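Local coordinates for kojibiose phosphorylase (Gut metagenome, PDB 6W0P), which belongs to glycoside hydrolase family 65, with a mainly beta N-terminal domain, a helical central catalytic domain and a small C-terminal beta domain, at residues A[704-709]-A[713-718]; A[360-365]-A[681-686]; A[740-743]-A[747-750]. All coordinates share one frame; numbering follows the deposited sequence.

Contact 1. Residues A[704-709]-A[713-718]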
loop_
_atom_site.group_PDB
_atom_site.type_symbol
_atom_site.label_atom_id
_atom_site.label_comp_id
_atom_site.label_asym_id
_atom_site.label_seq_id
_atom_site.Cartn_x
_atom_site.Cartn_y
_atom_site.Cartn_z
ATOM N N GLN A 704 24.174 -27.650 -30.503
ATOM C CA GLN A 704 24.512 -28.878 -29.752
ATOM C C GLN A 704 24.429 -28.538 -28.275
ATOM O O GLN A 704 25.004 -27.496 -27.897
ATOM C CB GLN A 704 25.894 -29.390 -30.163
ATOM C CG GLN A 704 26.351 -30.655 -29.444
ATOM C CD GLN A 704 27.708 -31.079 -29.951
ATOM O OE1 GLN A 704 27.842 -31.652 -31.029
ATOM N NE2 GLN A 704 28.734 -30.779 -29.186
ATOM N N PHE A 705 23.735 -29.376 -27.505
ATOM C CA PHE A 705 23.624 -29.260 -26.034
ATOM C C PHE A 705 24.023 -30.588 -25.397
ATOM O O PHE A 705 24.037 -31.611 -26.107
ATOM C CB PHE A 705 22.234 -28.802 -25.603
ATOM C CG PHE A 705 21.087 -29.722 -25.928
ATOM C CD1 PHE A 705 20.698 -30.717 -25.046
ATOM C CD2 PHE A 705 20.324 -29.515 -27.064
ATOM C CE1 PHE A 705 19.623 -31.543 -25.340
ATOM C CE2 PHE A 705 19.250 -30.343 -27.357
ATOM C CZ PHE A 705 18.901 -31.350 -26.493
ATOM N N LYS A 706 24.405 -30.527 -24.117
ATOM C CA LYS A 706 24.815 -31.675 -23.276
ATOM C C LYS A 706 24.000 -31.645 -21.982
ATOM O O LYS A 706 23.869 -30.542 -21.378
ATOM C CB LYS A 706 26.311 -31.624 -22.993
ATOM C CG LYS A 706 27.203 -31.797 -24.216
ATOM C CD LYS A 706 28.668 -31.716 -23.860
ATOM C CE LYS A 706 29.598 -31.771 -25.046
ATOM N NZ LYS A 706 29.899 -33.173 -25.417
ATOM N N ILE A 707 23.473 -32.804 -21.599
ATOM C CA ILE A 707 22.652 -33.047 -20.383
ATOM C C ILE A 707 22.950 -34.459 -19.881
ATOM O O ILE A 707 23.372 -35.329 -20.673
ATOM C CB ILE A 707 21.139 -32.877 -20.634
ATOM C CG1 ILE A 707 20.610 -33.847 -21.688
ATOM C CG2 ILE A 707 20.801 -31.439 -20.966
ATOM C CD1 ILE A 707 19.137 -33.688 -21.984
ATOM N N THR A 708 22.721 -34.669 -18.599
ATOM C CA THR A 708 22.947 -35.957 -17.907
ATOM C C THR A 708 21.612 -36.442 -17.348
ATOM O O THR A 708 20.954 -35.688 -16.595
ATOM C CB THR A 708 24.009 -35.822 -16.813
ATOM O OG1 THR A 708 25.196 -35.422 -17.499
ATOM C CG2 THR A 708 24.226 -37.098 -16.021
ATOM N N PHE A 709 21.249 -37.658 -17.722
ATOM C CA PHE A 709 20.069 -38.370 -17.211
ATOM C C PHE A 709 20.472 -39.819 -16.956
ATOM O O PHE A 709 21.094 -40.449 -17.867
ATOM C CB PHE A 709 18.940 -38.220 -18.228
ATOM C CG PHE A 709 17.652 -38.863 -17.800
ATOM C CD1 PHE A 709 17.017 -38.450 -16.647
ATOM C CD2 PHE A 709 17.062 -39.849 -18.563
ATOM C CE1 PHE A 709 15.813 -39.019 -16.254
ATOM C CE2 PHE A 709 15.863 -40.430 -18.161
ATOM C CZ PHE A 709 15.244 -40.017 -17.005
ATOM N N LEU A 713 25.867 -39.040 -19.610
ATOM C CA LEU A 713 26.219 -37.728 -20.176
ATOM C C LEU A 713 25.905 -37.746 -21.667
ATOM O O LEU A 713 26.674 -38.369 -22.420
ATOM C CB LEU A 713 27.694 -37.422 -19.919
ATOM C CG LEU A 713 28.182 -36.085 -20.490
ATOM C CD1 LEU A 713 27.216 -34.955 -20.130
ATOM C CD2 LEU A 713 29.594 -35.768 -19.996
ATOM N N LEU A 714 24.815 -37.094 -22.060
ATOM C CA LEU A 714 24.286 -37.113 -23.454
ATOM C C LEU A 714 24.724 -35.864 -24.216
ATOM O O LEU A 714 24.542 -34.751 -23.676
ATOM C CB LEU A 714 22.761 -37.158 -23.418
ATOM C CG LEU A 714 22.163 -38.329 -22.668
ATOM C CD1 LEU A 714 20.696 -38.072 -22.406
ATOM C CD2 LEU A 714 22.366 -39.625 -23.440
ATOM N N THR A 715 25.204 -36.060 -25.444
ATOM C CA THR A 715 25.470 -35.009 -26.454
ATOM C C THR A 715 24.457 -35.141 -27.593
ATOM O O THR A 715 24.390 -36.210 -28.222
ATOM C CB THR A 715 26.901 -35.081 -26.994
ATOM O OG1 THR A 715 27.827 -34.993 -25.910
ATOM C CG2 THR A 715 27.197 -33.985 -27.988
ATOM N N VAL A 716 23.727 -34.057 -27.837
ATOM C CA VAL A 716 22.652 -33.946 -28.839
ATOM C C VAL A 716 23.056 -32.828 -29.778
ATOM O O VAL A 716 23.056 -31.688 -29.335
ATOM C CB VAL A 716 21.283 -33.677 -28.196
ATOM C CG1 VAL A 716 20.208 -33.574 -29.260
ATOM C CG2 VAL A 716 20.912 -34.719 -27.149
ATOM N N LYS A 717 23.367 -33.182 -31.029
ATOM C CA LYS A 717 23.652 -32.243 -32.136
ATOM C C LYS A 717 22.475 -32.262 -33.114
ATOM O O LYS A 717 22.121 -33.350 -33.579
ATOM C CB LYS A 717 24.959 -32.628 -32.843
ATOM C CG LYS A 717 25.389 -31.655 -33.932
ATOM C CD LYS A 717 26.721 -31.989 -34.535
ATOM C CE LYS A 717 26.983 -31.140 -35.761
ATOM N NZ LYS A 717 28.390 -31.229 -36.219
ATOM N N VAL A 718 21.940 -31.087 -33.438
ATOM C CA VAL A 718 20.796 -30.900 -34.376
ATOM C C VAL A 718 21.245 -30.001 -35.534
ATOM O O VAL A 718 21.626 -28.862 -35.263
ATOM C CB VAL A 718 19.586 -30.319 -33.634
ATOM C CG1 VAL A 718 18.354 -30.253 -34.526
ATOM C CG2 VAL A 718 19.306 -31.106 -32.368
#

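Contact 2. Residues A[360-365]-A[681-686]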
loop_
_atom_site.group_PDB
_atom_site.type_symbol
_atom_site.label_atom_id
_atom_site.label_comp_id
_atom_site.label_asym_id
_atom_site.label_seq_id
_atom_site.Cartn_x
_atom_site.Cartn_y
_atom_site.Cartn_z
ATOM N N TYR A 360 20.332 -27.102 -13.357
ATOM C CA TYR A 360 21.124 -27.806 -12.305
ATOM C C TYR A 360 20.748 -29.296 -12.264
ATOM O O TYR A 360 21.639 -30.109 -12.034
ATOM C CB TYR A 360 21.027 -27.090 -10.952
ATOM C CG TYR A 360 21.539 -25.673 -11.025
ATOM C CD1 TYR A 360 22.899 -25.393 -11.036
ATOM C CD2 TYR A 360 20.658 -24.601 -11.093
ATOM C CE1 TYR A 360 23.368 -24.092 -11.135
ATOM C CE2 TYR A 360 21.110 -23.296 -11.199
ATOM C CZ TYR A 360 22.472 -23.037 -11.220
ATOM O OH TYR A 360 22.909 -21.738 -11.326
ATOM N N LEU A 361 19.479 -29.634 -12.491
ATOM C CA LEU A 361 18.967 -31.028 -12.477
ATOM C C LEU A 361 19.720 -31.861 -13.517
ATOM O O LEU A 361 19.959 -33.028 -13.249
ATOM C CB LEU A 361 17.464 -31.035 -12.755
ATOM C CG LEU A 361 16.580 -30.666 -11.569
ATOM C CD1 LEU A 361 15.145 -30.454 -12.020
ATOM C CD2 LEU A 361 16.654 -31.704 -10.453
ATOM N N TYR A 362 20.097 -31.259 -14.649
ATOM C CA TYR A 362 20.697 -31.959 -15.811
ATOM C C TYR A 362 22.220 -31.801 -15.846
ATOM O O TYR A 362 22.823 -32.380 -16.754
ATOM C CB TYR A 362 20.034 -31.476 -17.101
ATOM C CG TYR A 362 18.652 -32.028 -17.302
ATOM C CD1 TYR A 362 18.465 -33.332 -17.732
ATOM C CD2 TYR A 362 17.529 -31.257 -17.039
ATOM C CE1 TYR A 362 17.193 -33.841 -17.911
ATOM C CE2 TYR A 362 16.249 -31.747 -17.223
ATOM C CZ TYR A 362 16.084 -33.055 -17.645
ATOM O OH TYR A 362 14.830 -33.571 -17.799
ATOM N N SER A 363 22.828 -31.096 -14.892
ATOM C CA SER A 363 24.298 -30.863 -14.839
ATOM C C SER A 363 24.902 -31.236 -13.488
ATOM O O SER A 363 26.061 -31.604 -13.491
ATOM C CB SER A 363 24.677 -29.444 -15.195
ATOM O OG SER A 363 24.188 -28.510 -14.246
ATOM N N ASN A 364 24.206 -31.097 -12.366
ATOM C CA ASN A 364 24.881 -31.135 -11.040
ATOM C C ASN A 364 23.860 -31.473 -9.957
ATOM O O ASN A 364 23.211 -30.547 -9.431
ATOM C CB ASN A 364 25.588 -29.806 -10.786
ATOM C CG ASN A 364 26.405 -29.752 -9.514
ATOM O OD1 ASN A 364 26.400 -30.704 -8.733
ATOM N ND2 ASN A 364 27.087 -28.619 -9.303
ATOM N N GLN A 365 23.752 -32.750 -9.603
ATOM C CA GLN A 365 22.723 -33.204 -8.635
ATOM C C GLN A 365 22.859 -32.469 -7.298
ATOM O O GLN A 365 21.825 -32.178 -6.661
ATOM C CB GLN A 365 22.822 -34.697 -8.363
ATOM C CG GLN A 365 21.657 -35.178 -7.518
ATOM C CD GLN A 365 21.750 -36.652 -7.254
ATOM O OE1 GLN A 365 22.560 -37.344 -7.868
ATOM N NE2 GLN A 365 20.931 -37.122 -6.330
ATOM N N GLY A 681 15.121 -28.182 -28.548
ATOM C CA GLY A 681 15.449 -29.605 -28.314
ATOM C C GLY A 681 14.218 -30.457 -28.035
ATOM O O GLY A 681 14.284 -31.670 -28.282
ATOM N N GLY A 682 13.129 -29.864 -27.542
ATOM C CA GLY A 682 11.900 -30.581 -27.140
ATOM C C GLY A 682 12.146 -31.583 -26.021
ATOM O O GLY A 682 11.414 -32.557 -25.926
ATOM N N LEU A 683 13.120 -31.341 -25.149
ATOM C CA LEU A 683 13.388 -32.257 -24.016
ATOM C C LEU A 683 12.141 -32.386 -23.122
ATOM O O LEU A 683 11.490 -31.376 -22.806
ATOM C CB LEU A 683 14.590 -31.744 -23.222
ATOM C CG LEU A 683 14.822 -32.472 -21.900
ATOM C CD1 LEU A 683 15.290 -33.885 -22.141
ATOM C CD2 LEU A 683 15.823 -31.711 -21.049
ATOM N N MET A 684 11.816 -33.618 -22.752
ATOM C CA MET A 684 10.712 -33.957 -21.823
ATOM C C MET A 684 10.943 -35.380 -21.302
ATOM O O MET A 684 11.283 -36.289 -22.112
ATOM C CB MET A 684 9.371 -33.833 -22.561
ATOM C CG MET A 684 8.142 -34.150 -21.737
ATOM S SD MET A 684 6.575 -34.048 -22.706
ATOM C CE MET A 684 6.721 -35.431 -23.835
ATOM N N ILE A 685 10.795 -35.573 -19.994
ATOM C CA ILE A 685 10.758 -36.923 -19.358
ATOM C C ILE A 685 9.291 -37.344 -19.229
ATOM O O ILE A 685 8.546 -36.674 -18.526
ATOM C CB ILE A 685 11.459 -36.932 -17.988
ATOM C CG1 ILE A 685 12.831 -36.260 -18.028
ATOM C CG2 ILE A 685 11.522 -38.348 -17.418
ATOM C CD1 ILE A 685 13.828 -36.918 -18.947
ATOM N N LYS A 686 8.900 -38.428 -19.882
ATOM C CA LYS A 686 7.536 -39.019 -19.785
ATOM C C LYS A 686 7.664 -40.503 -19.425
ATOM O O LYS A 686 8.462 -41.207 -20.103
ATOM C CB LYS A 686 6.777 -38.836 -21.103
ATOM C CG LYS A 686 5.272 -39.012 -20.987
ATOM C CD LYS A 686 4.528 -38.758 -22.295
ATOM C CE LYS A 686 3.024 -38.910 -22.143
ATOM N NZ LYS A 686 2.369 -39.236 -23.437
#

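Contact 3. Residues A[740-743]-A[747-750]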
loop_
_atom_site.group_PDB
_atom_site.type_symbol
_atom_site.label_atom_id
_atom_site.label_comp_id
_atom_site.label_asym_id
_atom_site.label_seq_id
_atom_site.Cartn_x
_atom_site.Cartn_y
_atom_site.Cartn_z
ATOM N N LYS A 740 9.369 -42.034 -31.737
ATOM C CA LYS A 740 9.852 -43.446 -31.887
ATOM C C LYS A 740 10.860 -43.778 -30.776
ATOM O O LYS A 740 11.707 -42.903 -30.435
ATOM C CB LYS A 740 10.512 -43.692 -33.251
ATOM C CG LYS A 740 9.768 -43.140 -34.466
ATOM C CD LYS A 740 9.098 -44.191 -35.329
ATOM C CE LYS A 740 7.968 -43.640 -36.183
ATOM N NZ LYS A 740 8.403 -42.490 -37.018
ATOM N N LYS A 741 10.797 -45.007 -30.261
ATOM C CA LYS A 741 11.620 -45.484 -29.125
ATOM C C LYS A 741 12.869 -46.211 -29.636
ATOM O O LYS A 741 12.740 -47.318 -30.203
ATOM C CB LYS A 741 10.832 -46.407 -28.197
ATOM C CG LYS A 741 11.675 -46.926 -27.040
ATOM C CD LYS A 741 10.940 -47.111 -25.730
ATOM C CE LYS A 741 10.843 -48.558 -25.301
ATOM N NZ LYS A 741 10.275 -48.671 -23.932
ATOM N N TYR A 742 14.039 -45.628 -29.405
ATOM C CA TYR A 742 15.342 -46.245 -29.721
ATOM C C TYR A 742 15.981 -46.703 -28.420
ATOM O O TYR A 742 15.586 -46.233 -27.330
ATOM C CB TYR A 742 16.275 -45.253 -30.414
ATOM C CG TYR A 742 15.741 -44.635 -31.682
ATOM C CD1 TYR A 742 14.766 -43.649 -31.655
ATOM C CD2 TYR A 742 16.211 -45.042 -32.914
ATOM C CE1 TYR A 742 14.285 -43.076 -32.819
ATOM C CE2 TYR A 742 15.748 -44.474 -34.090
ATOM C CZ TYR A 742 14.776 -43.491 -34.044
ATOM O OH TYR A 742 14.309 -42.927 -35.194
ATOM N N GLU A 743 16.973 -47.565 -28.560
ATOM C CA GLU A 743 17.893 -47.988 -27.487
ATOM C C GLU A 743 19.268 -47.380 -27.795
ATOM O O GLU A 743 19.989 -47.955 -28.614
ATOM C CB GLU A 743 17.940 -49.519 -27.435
ATOM C CG GLU A 743 16.712 -50.144 -26.768
ATOM C CD GLU A 743 16.774 -51.663 -26.675
ATOM O OE1 GLU A 743 17.406 -52.278 -27.556
ATOM O OE2 GLU A 743 16.222 -52.232 -25.710
ATOM N N LYS A 747 25.737 -44.368 -30.054
ATOM C CA LYS A 747 25.441 -43.364 -31.103
ATOM C C LYS A 747 24.095 -43.661 -31.757
ATOM O O LYS A 747 23.807 -44.861 -32.058
ATOM C CB LYS A 747 26.569 -43.388 -32.128
ATOM C CG LYS A 747 26.517 -42.355 -33.240
ATOM C CD LYS A 747 27.876 -42.267 -33.950
ATOM C CE LYS A 747 27.839 -41.601 -35.306
ATOM N NZ LYS A 747 27.566 -40.150 -35.165
ATOM N N LEU A 748 23.316 -42.594 -31.955
ATOM C CA LEU A 748 22.066 -42.563 -32.755
ATOM C C LEU A 748 22.196 -41.459 -33.816
ATOM O O LEU A 748 22.520 -40.314 -33.455
ATOM C CB LEU A 748 20.889 -42.287 -31.812
ATOM C CG LEU A 748 20.047 -43.490 -31.403
ATOM C CD1 LEU A 748 20.904 -44.672 -30.964
ATOM C CD2 LEU A 748 19.095 -43.109 -30.296
ATOM N N GLU A 749 21.897 -41.786 -35.068
ATOM C CA GLU A 749 21.881 -40.835 -36.211
ATOM C C GLU A 749 20.473 -40.885 -36.794
ATOM O O GLU A 749 20.170 -41.903 -37.422
ATOM C CB GLU A 749 22.943 -41.269 -37.225
ATOM C CG GLU A 749 23.569 -40.158 -38.032
ATOM C CD GLU A 749 25.003 -40.470 -38.465
ATOM O OE1 GLU A 749 25.894 -40.611 -37.577
ATOM O OE2 GLU A 749 25.231 -40.607 -39.682
ATOM N N ILE A 750 19.627 -39.890 -36.514
ATOM C CA ILE A 750 18.189 -39.898 -36.931
ATOM C C ILE A 750 17.975 -38.812 -37.985
ATOM O O ILE A 750 18.299 -37.666 -37.686
ATOM C CB ILE A 750 17.261 -39.724 -35.715
ATOM C CG1 ILE A 750 17.432 -40.886 -34.735
ATOM C CG2 ILE A 750 15.806 -39.570 -36.142
ATOM C CD1 ILE A 750 16.698 -40.700 -33.432
#

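Contact 1. Residues A[704-709]-A[713-718]
Strand 704-709 runs antiparallel to strand 713-718 (151° between directions, axes 4.6 Å apart at their closest), with F705-V716 and I707-L714 as hydrogen-bonded pairs and Q704-K717, K706-T715 and T708-L713 as non-hydrogen-bonded ones. The bond from V716 N to F705 O spans 3.0 Å and is almost straight (172°); that from L714 N to I707 O is shorter, at 2.7 Å. On the face carrying Q704, K706, T708, L713, T715 and K717, the K706 chain lies alongside T715, and a bend at its last torsion (chi4 -86°) brings NZ onto T715 OG1 at 2.8 Å. T715's other branch, CG2, meets Q704 CD at 3.5 Å, while Q704 OE1 lies 3.5 Å from K717 CB. The face bearing F705, I707, L714 and V716 is apolar: V716 CB sits over the F705 ring in a CH-pi contact, 3.7 Å from CZ and offset toward the rim. V677 and W673 of helix 666-680 touch F705 and I707 on this side. The hairpin is therefore two-sided, its oily face turned to the helical domain and to strand 689-692, its mostly polar face partly exposed and tied by a lysine-threonine bond.

Contact 2. Residues A[360-365]-A[681-686]
Y362 holds CG anti to its own carbonyl carbon (chi1 -75°) and L683 holds CG anti to its backbone N (chi1 170°), which brings ring and isobutyl group head-on across the gap between the segments. The single branch L683 CD2 does the touching: it stands over one face of the Y362 ring, 3.6 Å above the plane, displaced toward the hydroxyl-bearing rim. Its nearest ring atom is Y362 CZ at 3.7 Å, and with CD2 24° off the ring normal the contact is of the CH-pi kind. At the far end of the same side chain, Y362 OH rests against I685, 3.4 Å from CG1 and 3.7 Å from CD1. L683 and I685 both send CB toward the tyrosine, while M684 between them points away, the alternation of an extended chain. G682, with positive phi, leaves helix 666-680 and turns the chain into this extended course. In 360-365, Y360 O accepts from both S363 N and N364 N as the chain heads for N364, the N-cap of helix 365-376. W673 and Y678 of helix 666-680 and I433 of helix 418-434 also pack on Y362, so the ring is buried between helices of the catalytic domain, an (alpha/alpha)6 barrel in this family, and the loop and first strand of the C-terminal domain. Between the two segments the chemistry is dispersive: a ring face takes a methyl, and a phenol oxygen lies against aliphatic carbon, giving a fit by shape with no polar bond between them.

Contact 3. Residues A[740-743]-A[747-750]
Y742 of strand 740-743 reaches across to L748 and I750 of strand 747-750 in a beta-arch: the strands are consecutive in the chain but belong to two different sheets of the C-terminal beta-sandwich, so they meet through side chains. Their directions differ by 149° and their axes come no nearer than 8.9 Å, too far for backbone pairing. The tyrosine meets its partners in order along its length. Y742 CB is 3.5 Å from L748 CD2, and Y742 CG, where the ring begins, is 3.9 Å from the same methyl, which approaches the ring obliquely. Farther out, I750 CD1 takes over. It lies 3.4 Å above the plane on one face, offset toward the rim, and is 3.4 Å from both Y742 CE1 and Y742 CZ, a CH-pi contact. At the tip, Y742 OH touches three carbons of I750: CD1 at 3.7 Å, and CG1 and CG2 a little farther away. Y742 CG stands anti to the carbonyl carbon (chi1 -57°), carrying the ring along the row of L748 and I750. V737 of strand 733-737 packs on both Y742 and I750, and I735 on L748, thickening the apolar layer between the sheets. E749, between the two aliphatic residues, points away from the tyrosine's strand. There it pairs with a residue of its own strand in a salt bridge: K747 NZ meets E749 OE1 at 3.0 Å, nearly along the C-O axis of the carboxylate oxygen.

Overall arrangement
Contacts 1 and 2 touch, their centres 10 Å apart. T708 N of the hairpin lies 2.9 Å from Y362 O, a probable hydrogen bond between the catalytic and C-terminal domains, and I707 CG2 packs on Y362 CB at the same place (3.9 Å). Within the C-terminal domain, I707 CD1 with L683 CD1 and F709 CZ with I685 CD1, each at 3.9 Å, bind the hairpin to 681-686. Contact 3 stands apart, its nearest atoms about 7 Å from contact 1 and about 9 Å from contact 2. It is related to both through the sheets: 747-750 edges the sheet holding the hairpin of contact 1, whereas 740-743 edges the one that starts with 684-686. Contact 2 thus joins domains, and contact 3 joins sheets nearer the periphery.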